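Local atomic coordinates of periplasmic binding protein (Veillonella parvula, PDB entry 4LJS), a protein that probably binds a small ligand between its two lobes and hands it to a membrane transporter for uptake. Residues Gln52-Thr57 against Ser294-Arg298; Tyr184-Thr189 against Tyr311-Tyr315. One frame throughout, in Å; residues are numbered along the deposited sequence.

Contact 1 (Gln52-Thr57 against Ser294-Arg298); sequences QNSIET and SPGIR
Arg-298 and Glu-56 form a salt bridge between the loop 294-298 and the helix segment 52-57. Arg-298 NH1 lies 2.6 Å from Glu-56 OE2, on the syn lone pair of that oxygen. OE2 sits in the guanidinium plane, yet the carboxylate plane stands 81° from it. Gln-52 NE2 reaches the same OE2 at 2.7 Å, from above the carboxylate plane. Two donors thus grip one oxygen. This would probably stabilise the charged form of the buried carboxylate. Further along, Ile-297 N donates to Thr-57 OG1 at 3.1 Å in a nearly straight bond (166°). Thr-57 OG1 in turn donates to Asn-53 O at 2.6 Å. The hydroxyl thus both accepts and donates. Asn-53 O also takes the helical bond from Thr-57 N. Ile-297 CG2 rests 3.6 Å from Glu-56 O. Asn-53 CB presses on Ser-294 O at 3.0 Å, a tight contact. Water 1 accepts from Asn-53 N and donates to the same Ser-294 O at 2.8 Å. With CG between the backbone N and the carbonyl carbon (chi1 64°), the Asn-53 amide comes near Ser-294 O, and its OD1 is held by Trp-114 NE1.

Neighbouring residues bond to the same groups. Arg-80 N binds Glu-56 OE1, and Tyr-78 O accepts from both Gln-52 NE2 and Arg-298 NH1. Asp-301 pairs with Arg-298 NE, while Ser-141 OG bonds to Ser-294 OG and Glu-154 OE1 takes Gly-296 N. Helix 52-60 follows strand 47-50 of a four-stranded parallel sheet, and the loop leads into helix 299-310. The contact thus docks a returning C-terminal segment on the N-terminal lobe, consistent with the two-lobed fold of the helix-linked periplasmic binding proteins.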
loop_
_atom_site.group_PDB
_atom_site.type_symbol
_atom_site.label_atom_id
_atom_site.label_comp_id
_atom_site.label_asym_id
_atom_site.label_seq_id
_atom_site.Cartn_x
_atom_site.Cartn_y
_atom_site.Cartn_z
ATOM N N GLN A 52 5.146 1.646 -5.553
ATOM C CA GLN A 52 3.751 1.951 -5.878
ATOM C C GLN A 52 3.072 3.012 -5.006
ATOM O O GLN A 52 2.448 3.936 -5.535
ATOM C CB GLN A 52 2.914 0.664 -5.868
ATOM C CG GLN A 52 1.560 0.833 -6.520
ATOM C CD GLN A 52 1.253 -0.265 -7.514
ATOM O OE1 GLN A 52 1.867 -1.332 -7.490
ATOM N NE2 GLN A 52 0.300 -0.005 -8.401
ATOM N N ASN A 53 3.173 2.879 -3.685
ATOM C CA ASN A 53 2.559 3.866 -2.785
ATOM C C ASN A 53 3.055 5.284 -3.019
ATOM O O ASN A 53 2.264 6.220 -2.993
ATOM C CB ASN A 53 2.714 3.489 -1.305
ATOM C CG ASN A 53 4.174 3.468 -0.839
ATOM O OD1 ASN A 53 5.088 3.215 -1.620
ATOM N ND2 ASN A 53 4.384 3.713 0.448
ATOM N N SER A 54 4.355 5.442 -3.262
ATOM C CA SER A 54 4.915 6.765 -3.531
ATOM C C SER A 54 4.310 7.338 -4.811
ATOM O O SER A 54 3.846 8.477 -4.839
ATOM C CB SER A 54 6.439 6.697 -3.672
ATOM O OG SER A 54 7.023 5.935 -2.629
ATOM N N ILE A 55 4.292 6.517 -5.857
ATOM C CA ILE A 55 3.864 6.950 -7.183
ATOM C C ILE A 55 2.381 7.266 -7.249
ATOM O O ILE A 55 2.001 8.386 -7.604
ATOM C CB ILE A 55 4.218 5.893 -8.245
ATOM C CG1 ILE A 55 5.732 5.625 -8.223
ATOM C CG2 ILE A 55 3.766 6.355 -9.631
ATOM C CD1 ILE A 55 6.139 4.306 -8.846
ATOM N N GLU A 56 1.545 6.289 -6.898
ATOM C CA GLU A 56 0.097 6.453 -7.010
ATOM C C GLU A 56 -0.508 7.458 -6.029
ATOM O O GLU A 56 -1.523 8.087 -6.342
ATOM C CB GLU A 56 -0.632 5.103 -6.904
ATOM C CG GLU A 56 -0.596 4.296 -8.191
ATOM C CD GLU A 56 -1.622 3.175 -8.220
ATOM O OE1 GLU A 56 -2.727 3.388 -8.775
ATOM O OE2 GLU A 56 -1.320 2.080 -7.697
ATOM N N THR A 57 0.087 7.604 -4.845
ATOM C CA THR A 57 -0.441 8.563 -3.870
ATOM C C THR A 57 -0.259 9.997 -4.369
ATOM O O THR A 57 -1.174 10.815 -4.282
ATOM C CB THR A 57 0.194 8.403 -2.465
ATOM O OG1 THR A 57 -0.007 7.060 -1.991
ATOM C CG2 THR A 57 -0.427 9.391 -1.469
ATOM N N SER A 294 2.273 -1.489 2.758
ATOM C CA SER A 294 2.571 -0.075 2.467
ATOM C C SER A 294 1.853 0.458 1.233
ATOM O O SER A 294 2.497 0.925 0.313
ATOM C CB SER A 294 4.073 0.133 2.253
ATOM O OG SER A 294 4.812 -0.180 3.411
ATOM N N PRO A 295 0.521 0.381 1.204
ATOM C CA PRO A 295 -0.184 0.630 -0.063
ATOM C C PRO A 295 -0.396 2.099 -0.391
ATOM O O PRO A 295 -0.679 2.415 -1.548
ATOM C CB PRO A 295 -1.549 -0.038 0.166
ATOM C CG PRO A 295 -1.764 0.104 1.642
ATOM C CD PRO A 295 -0.401 0.006 2.290
ATOM N N GLY A 296 -0.269 2.983 0.593
ATOM C CA GLY A 296 -0.635 4.372 0.382
ATOM C C GLY A 296 -2.089 4.445 -0.063
ATOM O O GLY A 296 -2.946 3.756 0.485
ATOM N N ILE A 297 -2.361 5.248 -1.085
ATOM C CA ILE A 297 -3.724 5.422 -1.591
ATOM C C ILE A 297 -4.436 4.111 -1.970
ATOM O O ILE A 297 -5.661 4.052 -1.949
ATOM C CB ILE A 297 -3.763 6.438 -2.780
ATOM C CG1 ILE A 297 -5.183 6.953 -3.019
ATOM C CG2 ILE A 297 -3.177 5.827 -4.047
ATOM C CD1 ILE A 297 -5.816 7.603 -1.810
ATOM N N ARG A 298 -3.675 3.057 -2.284
ATOM C CA ARG A 298 -4.273 1.786 -2.715
ATOM C C ARG A 298 -4.898 0.992 -1.554
ATOM O O ARG A 298 -5.468 -0.091 -1.748
ATOM C CB ARG A 298 -3.268 0.917 -3.490
ATOM C CG ARG A 298 -2.738 1.555 -4.780
ATOM C CD ARG A 298 -3.877 1.934 -5.726
ATOM N NE ARG A 298 -4.619 0.760 -6.178
ATOM C CZ ARG A 298 -4.263 -0.001 -7.208
ATOM N NH1 ARG A 298 -3.165 0.281 -7.915
ATOM N NH2 ARG A 298 -5.011 -1.047 -7.535
HETATM O O HOH W 1 3.303 0.060 -2.195
#

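Contact 2 (Tyr184-Thr189 against Tyr311-Tyr315); sequences YTVAQT and YPNLY
Tyr-184 meets Tyr-315 and Leu-314 where the end of helix 168-188 packs on the turn after helix 299-310. The long helix is consistent with the lobe-linking helix of this periplasmic binding protein fold. The Tyr-184 ring offers its edge to Tyr-315 OH, which lies in the ring plane 3.4 Å from Tyr-184 CD2. Gln-188 CG, one helical turn on, sits over one face of the same ring, displaced toward the rim. With CG opposite the backbone N (chi1 167°), the ring end comes nearer the turn, and Tyr-184 OH lies 3.9 Å from Leu-314 CD1.

Thr-185 faces two tyrosines with its two branches. Its OG1 shares a hydrogen bond of 2.6 Å with Tyr-315 OH and lies at the edge of that ring, in its plane. Ser-181 O, one turn earlier, is a second partner of this hydroxyl. The methyl CG2 of Thr-185 approaches the Tyr-311 ring obliquely, 3.4 Å from Tyr-311 CD2. Gln-188 adds its CB, 3.9 Å from Leu-314 CD2. Leu-314, with both methyls against the helix, fills the middle of the contact.

Thr-189 closes the segment across the Tyr-311 ring. Its CG2 touches Tyr-311 CD1 at 3.6 Å, and its OG1 stands over one ring face, displaced toward the rim. OG1 also donates back to Thr-185 O. Tyr-311 OH is bonded to Leu-223 O. Water 2 donates to Thr-189 OG1 at 2.8 Å and to Tyr-311 OH at 3.0 Å.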
loop_
_atom_site.group_PDB
_atom_site.type_symbol
_atom_site.label_atom_id
_atom_site.label_comp_id
_atom_site.label_asym_id
_atom_site.label_seq_id
_atom_site.Cartn_x
_atom_site.Cartn_y
_atom_site.Cartn_z
ATOM N N TYR A 184 -18.972 2.657 8.234
ATOM C CA TYR A 184 -20.273 2.263 7.718
ATOM C C TYR A 184 -20.444 0.749 7.829
ATOM O O TYR A 184 -21.446 0.269 8.361
ATOM C CB TYR A 184 -20.419 2.708 6.264
ATOM C CG TYR A 184 -21.586 2.079 5.546
ATOM C CD1 TYR A 184 -22.869 2.586 5.692
ATOM C CD2 TYR A 184 -21.401 0.975 4.714
ATOM C CE1 TYR A 184 -23.938 2.012 5.029
ATOM C CE2 TYR A 184 -22.457 0.395 4.053
ATOM C CZ TYR A 184 -23.722 0.916 4.212
ATOM O OH TYR A 184 -24.771 0.336 3.549
ATOM N N THR A 185 -19.452 0.014 7.327
ATOM C CA THR A 185 -19.447 -1.445 7.356
ATOM C C THR A 185 -19.646 -2.003 8.766
ATOM O O THR A 185 -20.523 -2.842 8.996
ATOM C CB THR A 185 -18.131 -2.008 6.756
ATOM O OG1 THR A 185 -18.067 -1.686 5.364
ATOM C CG2 THR A 185 -18.073 -3.516 6.895
ATOM N N VAL A 186 -18.845 -1.527 9.715
ATOM C CA VAL A 186 -18.975 -1.980 11.096
ATOM C C VAL A 186 -20.354 -1.661 11.677
ATOM O O VAL A 186 -20.959 -2.501 12.348
ATOM C CB VAL A 186 -17.885 -1.379 11.998
ATOM C CG1 VAL A 186 -18.063 -1.845 13.434
ATOM C CG2 VAL A 186 -16.499 -1.748 11.478
ATOM N N ALA A 187 -20.864 -0.459 11.406
ATOM C CA ALA A 187 -22.151 -0.041 11.977
ATOM C C ALA A 187 -23.334 -0.851 11.440
ATOM O O ALA A 187 -24.251 -1.178 12.185
ATOM C CB ALA A 187 -22.389 1.458 11.771
ATOM N N GLN A 188 -23.307 -1.182 10.151
ATOM C CA GLN A 188 -24.423 -1.897 9.531
ATOM C C GLN A 188 -24.492 -3.373 9.936
ATOM O O GLN A 188 -25.508 -4.028 9.726
ATOM C CB GLN A 188 -24.356 -1.781 8.006
ATOM C CG GLN A 188 -24.431 -0.356 7.485
ATOM C CD GLN A 188 -25.705 0.361 7.911
ATOM O OE1 GLN A 188 -26.801 -0.197 7.838
ATOM N NE2 GLN A 188 -25.562 1.605 8.365
ATOM N N THR A 189 -23.417 -3.884 10.527
ATOM C CA THR A 189 -23.307 -5.311 10.826
ATOM C C THR A 189 -23.060 -5.628 12.304
ATOM O O THR A 189 -22.773 -6.773 12.652
ATOM C CB THR A 189 -22.152 -5.931 10.045
ATOM O OG1 THR A 189 -20.930 -5.288 10.438
ATOM C CG2 THR A 189 -22.370 -5.759 8.534
ATOM N N TYR A 311 -18.416 -9.269 4.537
ATOM C CA TYR A 311 -19.855 -9.066 4.689
ATOM C C TYR A 311 -20.659 -9.132 3.382
ATOM O O TYR A 311 -21.209 -8.124 2.945
ATOM C CB TYR A 311 -20.093 -7.736 5.406
ATOM C CG TYR A 311 -19.374 -7.651 6.734
ATOM C CD1 TYR A 311 -19.865 -8.313 7.854
ATOM C CD2 TYR A 311 -18.190 -6.929 6.869
ATOM C CE1 TYR A 311 -19.214 -8.240 9.069
ATOM C CE2 TYR A 311 -17.529 -6.853 8.097
ATOM C CZ TYR A 311 -18.049 -7.510 9.190
ATOM O OH TYR A 311 -17.407 -7.452 10.412
ATOM N N PRO A 312 -20.752 -10.330 2.772
ATOM C CA PRO A 312 -21.406 -10.537 1.470
ATOM C C PRO A 312 -22.872 -10.106 1.456
ATOM O O PRO A 312 -23.399 -9.751 0.400
ATOM C CB PRO A 312 -21.329 -12.059 1.269
ATOM C CG PRO A 312 -20.254 -12.518 2.181
ATOM C CD PRO A 312 -20.297 -11.601 3.362
ATOM N N ASN A 313 -23.529 -10.143 2.607
ATOM C CA ASN A 313 -24.924 -9.725 2.672
ATOM C C ASN A 313 -25.089 -8.215 2.602
ATOM O O ASN A 313 -26.088 -7.719 2.087
ATOM C CB ASN A 313 -25.608 -10.280 3.920
ATOM C CG ASN A 313 -25.868 -11.764 3.822
ATOM O OD1 ASN A 313 -26.143 -12.286 2.739
ATOM N ND2 ASN A 313 -25.773 -12.459 4.951
ATOM N N LEU A 314 -24.114 -7.488 3.130
ATOM C CA LEU A 314 -24.131 -6.032 3.057
ATOM C C LEU A 314 -23.727 -5.571 1.658
ATOM O O LEU A 314 -24.216 -4.556 1.165
ATOM C CB LEU A 314 -23.188 -5.431 4.098
ATOM C CG LEU A 314 -23.186 -3.904 4.184
ATOM C CD1 LEU A 314 -24.580 -3.398 4.497
ATOM C CD2 LEU A 314 -22.202 -3.440 5.238
ATOM N N TYR A 315 -22.832 -6.324 1.024
ATOM C CA TYR A 315 -22.352 -5.982 -0.312
ATOM C C TYR A 315 -22.672 -7.077 -1.334
ATOM O O TYR A 315 -21.774 -7.809 -1.765
ATOM C CB TYR A 315 -20.847 -5.717 -0.263
ATOM C CG TYR A 315 -20.484 -4.596 0.675
ATOM C CD1 TYR A 315 -20.707 -3.275 0.316
ATOM C CD2 TYR A 315 -19.930 -4.856 1.929
ATOM C CE1 TYR A 315 -20.385 -2.234 1.168
ATOM C CE2 TYR A 315 -19.602 -3.817 2.794
ATOM C CZ TYR A 315 -19.836 -2.507 2.404
ATOM O OH TYR A 315 -19.516 -1.460 3.234
HETATM O O HOH W 2 -19.469 -6.534 12.432
#

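How the contacts relate
From the N terminus, the chain enters contact 1 on helix 52-60 in the N-terminal lobe. It then runs through that lobe to helix 168-188, whose end brings the first segment of contact 2. After the C-terminal sheet, residues 294-298 return to helix 52-60 and close a loop of 236 residues. Helix 299-310 leads away again to 311-315, which closes a loop of 121 residues on 184-189. The two loops cross rather than nest. The contacts do not touch; their centres lie 26 Å apart. Helix 299-310 joins their second segments, so contact 1 ties it to the N-terminal lobe and contact 2 to the far end of helix 168-188.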